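Local atomic coordinates of 5-formaminoimidazole-4-carboxamide-1-(Beta)-D-ribofuranosyl 5'-monophosphate synthetase (PDB entry 2PBZ), a protein that binds ATP and probably uses it to join formate to the purine intermediate AICAR, giving FAICAR on the way to IMP. Residues 10-15 / 65-70; 249-254 / 268-273; 21-26 / 294-299. All coordinates share one frame; numbering follows the deposited sequence.

Interaction 1: residues 10-15 / 65-70; sequences SHSSLQ and VPHGSF
The imidazole of H11 lies with one face against the backbone of the 65-70 loop: G68 N sits above the middle of the ring, H67 C nearer the rim. G68 CA packs on that face too, 3.7 Å from the centroid of the H11 ring and 16° off its normal, a CH-pi contact. The H67 ring is covered on both faces. H11 CB and S10 O lie toward the rim of one face, while F70 CE1 is centred over the opposite one, 3.4 Å above the H67 plane; S69 N is at the edge, in plane. The setting is the Rossmann-like N-terminal domain, where residues 10-15 lead from strand 5-8 of the parallel sheet into helix 13-22.

The two imidazoles run past each other in opposite directions. Their planes are only 19° apart, but with centroids 5.2 Å from each other the rings barely overlap, so this is not a true stack. The closer aliphatic approaches carry the packing: H11 CB is 3.8 Å from the centroid of the H67 ring, and H67 CB is 3.3 Å from H11 CD2. H67 CG stands between its own backbone N and carbonyl carbon (chi1 59°), which places the imidazole alongside S10 and H11. The main chain of H67-F70 forms a type I turn, and within this turn G68 N and CA lie over the H11 face. The polar end of H11 is used elsewhere, NE2 bonding to the carbonyl of I269. Next to the S12 N-cap position, S13 OG and L14 N bond to E221 of the second subunit. Beyond the rings, a side-chain hydrogen bond joins S10 OG and S69 OG, 3.0 Å apart.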
ATOM      1  N   SER A  10       7.427  20.383   6.328  1.00 42.86           N
ATOM      2  CA  SER A  10       8.273  19.321   5.803  1.00 44.12           C
ATOM      3  C   SER A  10       8.026  18.088   6.645  1.00 44.62           C
ATOM      4  O   SER A  10       7.234  18.122   7.590  1.00 44.33           O
ATOM      5  CB  SER A  10       9.745  19.694   5.899  1.00 45.55           C
ATOM      6  OG  SER A  10      10.124  19.835   7.254  1.00 49.99           O
ATOM      7  N   HIS A  11       8.715  17.005   6.294  1.00 44.70           N
ATOM      8  CA  HIS A  11       8.597  15.729   6.992  1.00 43.77           C
ATOM      9  C   HIS A  11       7.173  15.145   7.022  1.00 42.51           C
ATOM     10  O   HIS A  11       6.846  14.244   6.255  1.00 44.26           O
ATOM     11  CB  HIS A  11       9.121  15.856   8.425  1.00 43.88           C
ATOM     12  CG  HIS A  11       9.199  14.548   9.152  1.00 43.97           C
ATOM     13  ND1 HIS A  11      10.223  13.647   8.962  1.00 43.19           N
ATOM     14  CD2 HIS A  11       8.349  13.965  10.031  1.00 43.32           C
ATOM     15  CE1 HIS A  11      10.001  12.569   9.692  1.00 42.80           C
ATOM     16  NE2 HIS A  11       8.870  12.736  10.350  1.00 42.47           N
ATOM     17  N   SER A  12       6.338  15.653   7.917  1.00 40.95           N
ATOM     18  CA  SER A  12       4.979  15.154   8.044  1.00 39.45           C
ATOM     19  C   SER A  12       3.999  16.229   8.490  1.00 38.00           C
ATOM     20  O   SER A  12       3.050  15.935   9.204  1.00 38.29           O
ATOM     21  CB  SER A  12       4.963  14.011   9.051  1.00 40.35           C
ATOM     22  OG  SER A  12       5.461  14.454  10.294  1.00 38.85           O
ATOM     23  N   SER A  13       4.237  17.468   8.068  1.00 35.57           N
ATOM     24  CA  SER A  13       3.377  18.576   8.434  1.00 33.96           C
ATOM     25  C   SER A  13       2.016  18.504   7.775  1.00 34.72           C
ATOM     26  O   SER A  13       1.053  19.075   8.287  1.00 35.32           O
ATOM     27  CB  SER A  13       4.040  19.907   8.084  1.00 34.76           C
ATOM     28  OG  SER A  13       4.241  20.063   6.689  1.00 33.56           O
ATOM     29  N   LEU A  14       1.933  17.802   6.647  1.00 34.69           N
ATOM     30  CA  LEU A  14       0.673  17.659   5.924  1.00 35.31           C
ATOM     31  C   LEU A  14      -0.271  16.815   6.741  1.00 36.23           C
ATOM     32  O   LEU A  14      -1.427  17.173   6.969  1.00 37.71           O
ATOM     33  CB  LEU A  14       0.909  16.994   4.572  1.00 35.09           C
ATOM     34  CG  LEU A  14       1.780  17.820   3.624  1.00 36.67           C
ATOM     35  CD1 LEU A  14       2.145  16.999   2.410  1.00 35.25           C
ATOM     36  CD2 LEU A  14       1.040  19.087   3.220  1.00 32.77           C
ATOM     37  N   GLN A  15       0.245  15.674   7.174  1.00 36.13           N
ATOM     38  CA  GLN A  15      -0.494  14.735   7.994  1.00 34.16           C
ATOM     39  C   GLN A  15      -0.889  15.442   9.291  1.00 33.49           C
ATOM     40  O   GLN A  15      -2.038  15.389   9.721  1.00 32.45           O
ATOM     41  CB  GLN A  15       0.410  13.555   8.305  1.00 32.50           C
ATOM     42  CG  GLN A  15      -0.243  12.437   9.040  1.00 36.99           C
ATOM     43  CD  GLN A  15       0.773  11.514   9.680  1.00 36.05           C
ATOM     44  OE1 GLN A  15       1.956  11.514   9.317  1.00 36.20           O
ATOM     45  NE2 GLN A  15       0.323  10.726  10.637  1.00 34.95           N
ATOM     46  N   VAL A  65       4.245  20.863  18.210  1.00 47.78           N
ATOM     47  CA  VAL A  65       4.262  19.556  17.524  1.00 45.41           C
ATOM     48  C   VAL A  65       5.489  19.308  16.618  1.00 42.36           C
ATOM     49  O   VAL A  65       5.469  19.628  15.432  1.00 41.72           O
ATOM     50  CB  VAL A  65       3.024  19.369  16.637  1.00 44.60           C
ATOM     51  CG1 VAL A  65       3.029  17.967  16.058  1.00 45.34           C
ATOM     52  CG2 VAL A  65       1.759  19.619  17.429  1.00 44.05           C
ATOM     53  N   PRO A  66       6.548  18.677  17.162  1.00 39.87           N
ATOM     54  CA  PRO A  66       7.774  18.389  16.411  1.00 38.55           C
ATOM     55  C   PRO A  66       7.726  17.166  15.478  1.00 37.03           C
ATOM     56  O   PRO A  66       6.821  16.341  15.562  1.00 36.04           O
ATOM     57  CB  PRO A  66       8.799  18.228  17.521  1.00 36.92           C
ATOM     58  CG  PRO A  66       8.000  17.494  18.554  1.00 36.29           C
ATOM     59  CD  PRO A  66       6.648  18.170  18.543  1.00 36.93           C
ATOM     60  N   HIS A  67       8.710  17.076  14.587  1.00 36.51           N
ATOM     61  CA  HIS A  67       8.834  15.970  13.643  1.00 36.01           C
ATOM     62  C   HIS A  67      10.304  15.776  13.274  1.00 36.96           C
ATOM     63  O   HIS A  67      11.172  16.403  13.866  1.00 37.91           O
ATOM     64  CB  HIS A  67       7.964  16.214  12.396  1.00 36.49           C
ATOM     65  CG  HIS A  67       8.296  17.464  11.639  1.00 36.40           C
ATOM     66  ND1 HIS A  67       7.348  18.410  11.321  1.00 34.93           N
ATOM     67  CD2 HIS A  67       9.460  17.910  11.114  1.00 36.09           C
ATOM     68  CE1 HIS A  67       7.911  19.386  10.637  1.00 35.81           C
ATOM     69  NE2 HIS A  67       9.193  19.105  10.497  1.00 35.97           N
ATOM     70  N   GLY A  68      10.590  14.921  12.298  1.00 37.46           N
ATOM     71  CA  GLY A  68      11.973  14.641  11.938  1.00 37.67           C
ATOM     72  C   GLY A  68      12.848  15.718  11.325  1.00 39.24           C
ATOM     73  O   GLY A  68      13.951  15.425  10.894  1.00 41.88           O
ATOM     74  N   SER A  69      12.389  16.960  11.283  1.00 40.92           N
ATOM     75  CA  SER A  69      13.194  18.026  10.685  1.00 42.05           C
ATOM     76  C   SER A  69      13.650  19.035  11.714  1.00 42.89           C
ATOM     77  O   SER A  69      14.620  19.759  11.491  1.00 44.00           O
ATOM     78  CB  SER A  69      12.399  18.764   9.591  1.00 41.93           C
ATOM     79  OG  SER A  69      12.132  17.935   8.469  1.00 44.48           O
ATOM     80  N   PHE A  70      12.953  19.070  12.846  1.00 43.26           N
ATOM     81  CA  PHE A  70      13.258  20.023  13.906  1.00 44.60           C
ATOM     82  C   PHE A  70      14.699  20.157  14.373  1.00 46.44           C
ATOM     83  O   PHE A  70      15.160  21.256  14.634  1.00 46.97           O
ATOM     84  CB  PHE A  70      12.350  19.769  15.100  1.00 41.85           C
ATOM     85  CG  PHE A  70      10.993  20.357  14.938  1.00 40.27           C
ATOM     86  CD1 PHE A  70      10.185  19.987  13.864  1.00 40.18           C
ATOM     87  CD2 PHE A  70      10.543  21.342  15.806  1.00 40.53           C
ATOM     88  CE1 PHE A  70       8.949  20.598  13.656  1.00 38.87           C
ATOM     89  CE2 PHE A  70       9.308  21.962  15.610  1.00 38.50           C
ATOM     90  CZ  PHE A  70       8.509  21.593  14.535  1.00 38.49           C
TER

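Interaction 2: residues 249-254 / 268-273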
ATOM      1  N   PRO A 249       3.718  10.207  19.832  1.00 47.01           N
ATOM      2  CA  PRO A 249       4.176   9.180  18.894  1.00 46.14           C
ATOM      3  C   PRO A 249       5.652   8.815  19.058  1.00 44.36           C
ATOM      4  O   PRO A 249       6.463   9.617  19.511  1.00 44.77           O
ATOM      5  CB  PRO A 249       3.889   9.821  17.530  1.00 44.87           C
ATOM      6  CG  PRO A 249       4.164  11.249  17.782  1.00 45.69           C
ATOM      7  CD  PRO A 249       3.494  11.486  19.133  1.00 46.48           C
ATOM      8  N   PHE A 250       5.987   7.589  18.697  1.00 42.51           N
ATOM      9  CA  PHE A 250       7.370   7.147  18.719  1.00 40.90           C
ATOM     10  C   PHE A 250       7.388   5.901  17.862  1.00 40.52           C
ATOM     11  O   PHE A 250       6.340   5.321  17.589  1.00 39.05           O
ATOM     12  CB  PHE A 250       7.882   6.897  20.164  1.00 40.17           C
ATOM     13  CG  PHE A 250       7.280   5.695  20.854  1.00 38.74           C
ATOM     14  CD1 PHE A 250       7.994   4.510  20.954  1.00 37.77           C
ATOM     15  CD2 PHE A 250       6.015   5.758  21.426  1.00 39.14           C
ATOM     16  CE1 PHE A 250       7.456   3.399  21.617  1.00 38.89           C
ATOM     17  CE2 PHE A 250       5.469   4.664  22.088  1.00 39.64           C
ATOM     18  CZ  PHE A 250       6.191   3.480  22.185  1.00 39.48           C
ATOM     19  N   ALA A 251       8.565   5.508  17.403  1.00 40.54           N
ATOM     20  CA  ALA A 251       8.656   4.326  16.568  1.00 41.17           C
ATOM     21  C   ALA A 251       9.901   3.510  16.830  1.00 41.53           C
ATOM     22  O   ALA A 251      10.968   4.046  17.136  1.00 42.21           O
ATOM     23  CB  ALA A 251       8.600   4.722  15.100  1.00 40.77           C
ATOM     24  N   LEU A 252       9.746   2.201  16.716  1.00 40.49           N
ATOM     25  CA  LEU A 252      10.858   1.291  16.889  1.00 40.34           C
ATOM     26  C   LEU A 252      11.173   0.779  15.487  1.00 40.07           C
ATOM     27  O   LEU A 252      10.273   0.444  14.722  1.00 39.93           O
ATOM     28  CB  LEU A 252      10.453   0.145  17.815  1.00 41.25           C
ATOM     29  CG  LEU A 252       9.978   0.600  19.196  1.00 40.66           C
ATOM     30  CD1 LEU A 252       9.502  -0.581  20.009  1.00 40.44           C
ATOM     31  CD2 LEU A 252      11.116   1.312  19.899  1.00 40.97           C
ATOM     32  N   HIS A 253      12.447   0.762  15.131  1.00 39.43           N
ATOM     33  CA  HIS A 253      12.851   0.301  13.812  1.00 40.53           C
ATOM     34  C   HIS A 253      13.468  -1.097  13.906  1.00 41.62           C
ATOM     35  O   HIS A 253      14.336  -1.352  14.735  1.00 41.91           O
ATOM     36  CB  HIS A 253      13.830   1.313  13.194  1.00 40.22           C
ATOM     37  CG  HIS A 253      13.263   2.697  13.074  1.00 40.32           C
ATOM     38  ND1 HIS A 253      14.009   3.782  12.666  1.00 39.67           N
ATOM     39  CD2 HIS A 253      12.012   3.167  13.305  1.00 39.76           C
ATOM     40  CE1 HIS A 253      13.244   4.860  12.651  1.00 40.38           C
ATOM     41  NE2 HIS A 253      12.029   4.513  13.036  1.00 40.31           N
ATOM     42  N   PHE A 254      13.016  -2.005  13.053  1.00 42.09           N
ATOM     43  CA  PHE A 254      13.518  -3.370  13.101  1.00 44.55           C
ATOM     44  C   PHE A 254      13.952  -3.964  11.793  1.00 44.92           C
ATOM     45  O   PHE A 254      13.563  -3.522  10.723  1.00 46.34           O
ATOM     46  CB  PHE A 254      12.466  -4.332  13.659  1.00 45.98           C
ATOM     47  CG  PHE A 254      12.147  -4.130  15.099  1.00 47.03           C
ATOM     48  CD1 PHE A 254      11.040  -3.369  15.485  1.00 46.12           C
ATOM     49  CD2 PHE A 254      12.923  -4.746  16.078  1.00 46.04           C
ATOM     50  CE1 PHE A 254      10.711  -3.237  16.840  1.00 46.14           C
ATOM     51  CE2 PHE A 254      12.603  -4.622  17.430  1.00 45.49           C
ATOM     52  CZ  PHE A 254      11.499  -3.872  17.811  1.00 45.13           C
ATOM     53  N   ARG A 268       9.835  10.805  17.882  1.00 42.58           N
ATOM     54  CA  ARG A 268       8.724  11.672  17.470  1.00 41.80           C
ATOM     55  C   ARG A 268       7.989  11.029  16.302  1.00 41.04           C
ATOM     56  O   ARG A 268       8.332   9.922  15.910  1.00 41.01           O
ATOM     57  CB  ARG A 268       9.250  13.057  17.080  1.00 40.96           C
ATOM     58  CG  ARG A 268      10.590  13.040  16.371  1.00 38.95           C
ATOM     59  CD  ARG A 268      10.480  12.440  15.001  1.00 35.46           C
ATOM     60  NE  ARG A 268      11.788  12.226  14.411  1.00 35.74           N
ATOM     61  CZ  ARG A 268      11.965  11.651  13.233  1.00 37.58           C
ATOM     62  NH1 ARG A 268      10.913  11.241  12.536  1.00 35.80           N
ATOM     63  NH2 ARG A 268      13.190  11.487  12.752  1.00 37.66           N
ATOM     64  N   ILE A 269       6.981  11.703  15.757  1.00 39.51           N
ATOM     65  CA  ILE A 269       6.234  11.151  14.629  1.00 37.59           C
ATOM     66  C   ILE A 269       7.227  10.755  13.549  1.00 37.59           C
ATOM     67  O   ILE A 269       7.930  11.578  12.984  1.00 36.50           O
ATOM     68  CB  ILE A 269       5.192  12.150  14.100  1.00 37.44           C
ATOM     69  CG1 ILE A 269       4.389  11.503  12.978  1.00 36.13           C
ATOM     70  CG2 ILE A 269       5.864  13.435  13.643  1.00 38.35           C
ATOM     71  CD1 ILE A 269       3.168  12.280  12.619  1.00 37.92           C
ATOM     72  N   ASP A 270       7.264   9.460  13.278  1.00 38.57           N
ATOM     73  CA  ASP A 270       8.201   8.855  12.351  1.00 40.40           C
ATOM     74  C   ASP A 270       8.270   9.248  10.873  1.00 41.55           C
ATOM     75  O   ASP A 270       9.374   9.410  10.326  1.00 43.01           O
ATOM     76  CB  ASP A 270       8.075   7.340  12.480  1.00 41.18           C
ATOM     77  CG  ASP A 270       8.882   6.614  11.459  1.00 41.87           C
ATOM     78  OD1 ASP A 270       8.390   6.482  10.316  1.00 41.58           O
ATOM     79  OD2 ASP A 270      10.009   6.194  11.795  1.00 44.80           O
ATOM     80  N   GLY A 271       7.132   9.395  10.210  1.00 40.02           N
ATOM     81  CA  GLY A 271       7.194   9.748   8.802  1.00 40.68           C
ATOM     82  C   GLY A 271       6.589   8.627   7.976  1.00 42.80           C
ATOM     83  O   GLY A 271       5.924   8.867   6.961  1.00 42.75           O
ATOM     84  N   GLY A 272       6.836   7.392   8.413  1.00 42.15           N
ATOM     85  CA  GLY A 272       6.261   6.241   7.750  1.00 40.06           C
ATOM     86  C   GLY A 272       4.799   6.250   8.147  1.00 39.70           C
ATOM     87  O   GLY A 272       4.014   5.399   7.732  1.00 38.30           O
ATOM     88  N   SER A 273       4.443   7.224   8.985  1.00 39.46           N
ATOM     89  CA  SER A 273       3.061   7.378   9.426  1.00 42.48           C
ATOM     90  C   SER A 273       2.233   8.162   8.402  1.00 43.69           C
ATOM     91  O   SER A 273       1.026   8.322   8.570  1.00 44.28           O
ATOM     92  CB  SER A 273       2.992   8.047  10.812  1.00 42.95           C
ATOM     93  OG  SER A 273       3.797   9.208  10.882  1.00 45.89           O
TER
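D270 OD1 is gripped by two groups, while OD2 of the same carboxylate takes the one hydrogen bond between the segments, from H253 NE2. On OD1, the backbone N of G272 arrives on the anti side at 2.6 Å, closing an Asx turn, and R192 adds a salt bridge. The bond from H253 NE2 to D270 OD2 measures 2.9 Å. D270 OD2 is met nearly along its C-O direction, though the N-H...O angle is only 136°, and OD2 lies 28° out of the imidazole plane. Ring and carboxylate are perpendicular, the oxygen coming to the ring edge. D270 CG stands anti to the backbone N (chi1 173°), which carries the carboxylate toward the histidine.

Strand 249-255 belongs to the antiparallel sheet of the ATP-grasp part of the chain, and residues 268-273 follow its edge strand 261-266. The H253 ring also meets that of Y172, a residue that binds ATP.

Toward the start of the strand the contact is mostly apolar. A251 CB packs on D270 CB at 3.7 Å. P249 CG lies 3.9 Å from I269 CB, with the backbone I269 N as a closer neighbour at 3.5 Å. R268 folds its guanidinium back over its own loop, NH1 donating to I269 O at 3.0 Å and more weakly to D270 O, while NE is salt-bridged to E96.

Interaction 3: residues 21-26 / 294-299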
ATOM      1  N   LYS A  21      -6.781  20.210  11.709  1.00 43.60           N
ATOM      2  CA  LYS A  21      -7.940  20.873  11.139  1.00 45.24           C
ATOM      3  C   LYS A  21      -9.115  19.907  11.206  1.00 45.63           C
ATOM      4  O   LYS A  21     -10.269  20.317  11.194  1.00 46.63           O
ATOM      5  CB  LYS A  21      -7.652  21.279   9.686  1.00 47.31           C
ATOM      6  CG  LYS A  21      -8.882  21.743   8.889  1.00 50.99           C
ATOM      7  CD  LYS A  21      -8.756  21.382   7.377  1.00 55.15           C
ATOM      8  CE  LYS A  21     -10.113  21.393   6.630  1.00 54.72           C
ATOM      9  NZ  LYS A  21     -10.017  20.891   5.215  1.00 53.23           N
ATOM     10  N   LYS A  22      -8.813  18.613  11.286  1.00 46.46           N
ATOM     11  CA  LYS A  22      -9.847  17.581  11.356  1.00 45.99           C
ATOM     12  C   LYS A  22     -10.441  17.509  12.755  1.00 46.60           C
ATOM     13  O   LYS A  22     -11.623  17.214  12.924  1.00 47.30           O
ATOM     14  CB  LYS A  22      -9.262  16.220  10.983  1.00 45.50           C
ATOM     15  CG  LYS A  22     -10.110  15.396  10.034  1.00 44.51           C
ATOM     16  CD  LYS A  22     -10.149  16.016   8.659  1.00 46.24           C
ATOM     17  CE  LYS A  22     -10.654  15.026   7.613  1.00 49.00           C
ATOM     18  NZ  LYS A  22      -9.656  13.924   7.332  1.00 50.47           N
ATOM     19  N   GLU A  23      -9.615  17.778  13.758  1.00 46.93           N
ATOM     20  CA  GLU A  23     -10.065  17.752  15.142  1.00 48.25           C
ATOM     21  C   GLU A  23     -10.604  19.110  15.563  1.00 48.95           C
ATOM     22  O   GLU A  23     -10.850  19.357  16.742  1.00 49.17           O
ATOM     23  CB  GLU A  23      -8.922  17.337  16.064  1.00 48.52           C
ATOM     24  CG  GLU A  23      -8.573  15.865  15.985  1.00 50.33           C
ATOM     25  CD  GLU A  23      -9.736  14.990  16.378  1.00 51.80           C
ATOM     26  OE1 GLU A  23     -10.280  15.214  17.478  1.00 53.51           O
ATOM     27  OE2 GLU A  23     -10.108  14.083  15.599  1.00 51.84           O
ATOM     28  N   GLY A  24     -10.775  19.990  14.582  1.00 49.80           N
ATOM     29  CA  GLY A  24     -11.308  21.312  14.857  1.00 50.24           C
ATOM     30  C   GLY A  24     -10.327  22.383  15.289  1.00 51.03           C
ATOM     31  O   GLY A  24     -10.736  23.515  15.567  1.00 51.67           O
ATOM     32  N   PHE A  25      -9.043  22.044  15.359  1.00 51.20           N
ATOM     33  CA  PHE A  25      -8.033  23.021  15.751  1.00 51.12           C
ATOM     34  C   PHE A  25      -7.707  23.974  14.628  1.00 50.84           C
ATOM     35  O   PHE A  25      -8.002  23.706  13.466  1.00 50.56           O
ATOM     36  CB  PHE A  25      -6.748  22.330  16.184  1.00 51.94           C
ATOM     37  CG  PHE A  25      -6.838  21.696  17.525  1.00 52.66           C
ATOM     38  CD1 PHE A  25      -6.872  20.309  17.653  1.00 53.59           C
ATOM     39  CD2 PHE A  25      -6.924  22.491  18.669  1.00 53.26           C
ATOM     40  CE1 PHE A  25      -6.995  19.711  18.912  1.00 54.97           C
ATOM     41  CE2 PHE A  25      -7.047  21.919  19.932  1.00 55.17           C
ATOM     42  CZ  PHE A  25      -7.084  20.520  20.061  1.00 56.53           C
ATOM     43  N   LYS A  26      -7.089  25.092  14.983  1.00 51.25           N
ATOM     44  CA  LYS A  26      -6.703  26.089  14.001  1.00 51.55           C
ATOM     45  C   LYS A  26      -5.307  25.705  13.559  1.00 50.88           C
ATOM     46  O   LYS A  26      -4.573  25.085  14.316  1.00 51.87           O
ATOM     47  CB  LYS A  26      -6.709  27.489  14.624  1.00 53.29           C
ATOM     48  CG  LYS A  26      -7.437  28.521  13.786  1.00 54.59           C
ATOM     49  CD  LYS A  26      -8.880  28.108  13.578  1.00 56.30           C
ATOM     50  CE  LYS A  26      -9.627  29.060  12.653  1.00 55.60           C
ATOM     51  NZ  LYS A  26     -11.018  28.573  12.349  1.00 56.03           N
ATOM     52  N   ILE A 294      -2.465  12.633  17.303  1.00 38.36           N
ATOM     53  CA  ILE A 294      -1.826  13.647  18.118  1.00 38.50           C
ATOM     54  C   ILE A 294      -2.824  14.777  18.415  1.00 39.06           C
ATOM     55  O   ILE A 294      -2.903  15.266  19.532  1.00 38.04           O
ATOM     56  CB  ILE A 294      -0.632  14.240  17.390  1.00 38.37           C
ATOM     57  CG1 ILE A 294       0.458  13.190  17.255  1.00 38.93           C
ATOM     58  CG2 ILE A 294      -0.144  15.475  18.115  1.00 38.83           C
ATOM     59  CD1 ILE A 294       1.578  13.620  16.363  1.00 40.15           C
ATOM     60  N   ALA A 295      -3.592  15.172  17.402  1.00 40.04           N
ATOM     61  CA  ALA A 295      -4.572  16.238  17.550  1.00 41.05           C
ATOM     62  C   ALA A 295      -5.725  15.826  18.423  1.00 42.03           C
ATOM     63  O   ALA A 295      -6.256  16.651  19.168  1.00 43.50           O
ATOM     64  CB  ALA A 295      -5.087  16.677  16.198  1.00 39.32           C
ATOM     65  N   ARG A 296      -6.131  14.561  18.337  1.00 42.70           N
ATOM     66  CA  ARG A 296      -7.246  14.113  19.161  1.00 44.13           C
ATOM     67  C   ARG A 296      -6.811  14.043  20.613  1.00 45.33           C
ATOM     68  O   ARG A 296      -7.622  14.217  21.525  1.00 45.16           O
ATOM     69  CB  ARG A 296      -7.768  12.750  18.721  1.00 41.83           C
ATOM     70  CG  ARG A 296      -8.832  12.230  19.670  1.00 38.91           C
ATOM     71  CD  ARG A 296      -9.771  11.281  18.999  1.00 38.54           C
ATOM     72  NE  ARG A 296     -10.358  11.880  17.809  1.00 38.75           N
ATOM     73  CZ  ARG A 296     -11.287  11.298  17.060  1.00 40.23           C
ATOM     74  NH1 ARG A 296     -11.747  10.094  17.381  1.00 40.76           N
ATOM     75  NH2 ARG A 296     -11.743  11.907  15.975  1.00 43.25           N
ATOM     76  N   GLU A 297      -5.520  13.794  20.811  1.00 46.27           N
ATOM     77  CA  GLU A 297      -4.956  13.713  22.142  1.00 48.74           C
ATOM     78  C   GLU A 297      -5.049  15.106  22.742  1.00 49.56           C
ATOM     79  O   GLU A 297      -5.369  15.282  23.911  1.00 50.52           O
ATOM     80  CB  GLU A 297      -3.492  13.279  22.076  1.00 49.66           C
ATOM     81  CG  GLU A 297      -2.876  13.040  23.439  1.00 49.45           C
ATOM     82  CD  GLU A 297      -3.355  11.754  24.064  1.00 49.55           C
ATOM     83  OE1 GLU A 297      -4.561  11.431  23.954  1.00 48.07           O
ATOM     84  OE2 GLU A 297      -2.521  11.073  24.673  1.00 50.76           O
ATOM     85  N   LEU A 298      -4.767  16.092  21.908  1.00 49.97           N
ATOM     86  CA  LEU A 298      -4.810  17.477  22.308  1.00 50.92           C
ATOM     87  C   LEU A 298      -6.239  17.861  22.673  1.00 51.18           C
ATOM     88  O   LEU A 298      -6.494  18.386  23.754  1.00 51.43           O
ATOM     89  CB  LEU A 298      -4.304  18.333  21.159  1.00 50.45           C
ATOM     90  CG  LEU A 298      -3.589  19.642  21.476  1.00 51.87           C
ATOM     91  CD1 LEU A 298      -2.513  19.411  22.532  1.00 50.68           C
ATOM     92  CD2 LEU A 298      -2.986  20.197  20.193  1.00 51.52           C
ATOM     93  N   ARG A 299      -7.180  17.581  21.782  1.00 52.38           N
ATOM     94  CA  ARG A 299      -8.576  17.927  22.031  1.00 53.55           C
ATOM     95  C   ARG A 299      -9.124  17.244  23.281  1.00 55.01           C
ATOM     96  O   ARG A 299      -9.919  17.825  24.014  1.00 55.41           O
ATOM     97  CB  ARG A 299      -9.441  17.541  20.839  1.00 53.11           C
ATOM     98  CG  ARG A 299     -10.781  18.243  20.820  1.00 55.22           C
ATOM     99  CD  ARG A 299     -11.739  17.518  19.908  1.00 58.07           C
ATOM    100  NE  ARG A 299     -11.896  16.141  20.363  1.00 61.47           N
ATOM    101  CZ  ARG A 299     -13.066  15.563  20.631  1.00 64.83           C
ATOM    102  NH1 ARG A 299     -14.198  16.241  20.483  1.00 64.69           N
ATOM    103  NH2 ARG A 299     -13.099  14.307  21.073  1.00 66.11           N
TER
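E23 and R296 are brought together by two bends: E23 leaves its backbone with CG anti to the carbonyl carbon and turns at chi2 (-61°), while R296 starts extended and turns at chi3 (-54°). The side chains cross at about a right angle, and the guanidinium grips side-on, spending two nitrogens on one oxygen. R296 NH2 is 2.7 Å from E23 OE2 on its syn lone pair. R296 NE reaches the same OE2 at 3.1 Å, from well above the carboxylate plane. R299 NE, 3.4 Å from E23 OE1, adds charge attraction alone, because that oxygen lies far out of its guanidinium plane; this is secondary to the salt bridge from R299 NH1 to E303. R292 NE makes a further salt bridge to OE2. E23 CG also packs 3.6 Å from A295 CB.

F25 presents its ring edge to the helix backbone: CE1 is 3.2 Å from A295 O, and R299 N is close to the ring plane. L298 CD2 lies over one face, toward the rim.

E23, R296 and R299 thus form a salt-bridge network between the two parts of the chain, away from the ATP site. The turn that follows helix 13-22 rests on helix 290-302, with F25 and L298 also touching V5 of strand 5-8.

The three contacts follow the interface between the Rossmann-like and ATP-grasp parts. Interaction 1 joins segments of the former, interaction 2 of the latter, and interaction 3 spans both. Interactions 1 and 2, with centres about 12 Å apart, meet directly: H11 NE2 is 3.0 Å from I269 O, and G68 CA is 3.3 Å from R268 CZ. Interaction 3 shares helix 13-22 with interaction 1 without touching it. Its centre is about 20 Å from that of interaction 2, yet P249 CG lies 3.8 Å from I294 CD1. Nearness to the nucleotide is graded: between nearest atoms, the H253 side chain is about 4 Å from bound ATP and G68 about 8 Å, whereas interaction 3 lies away from the site.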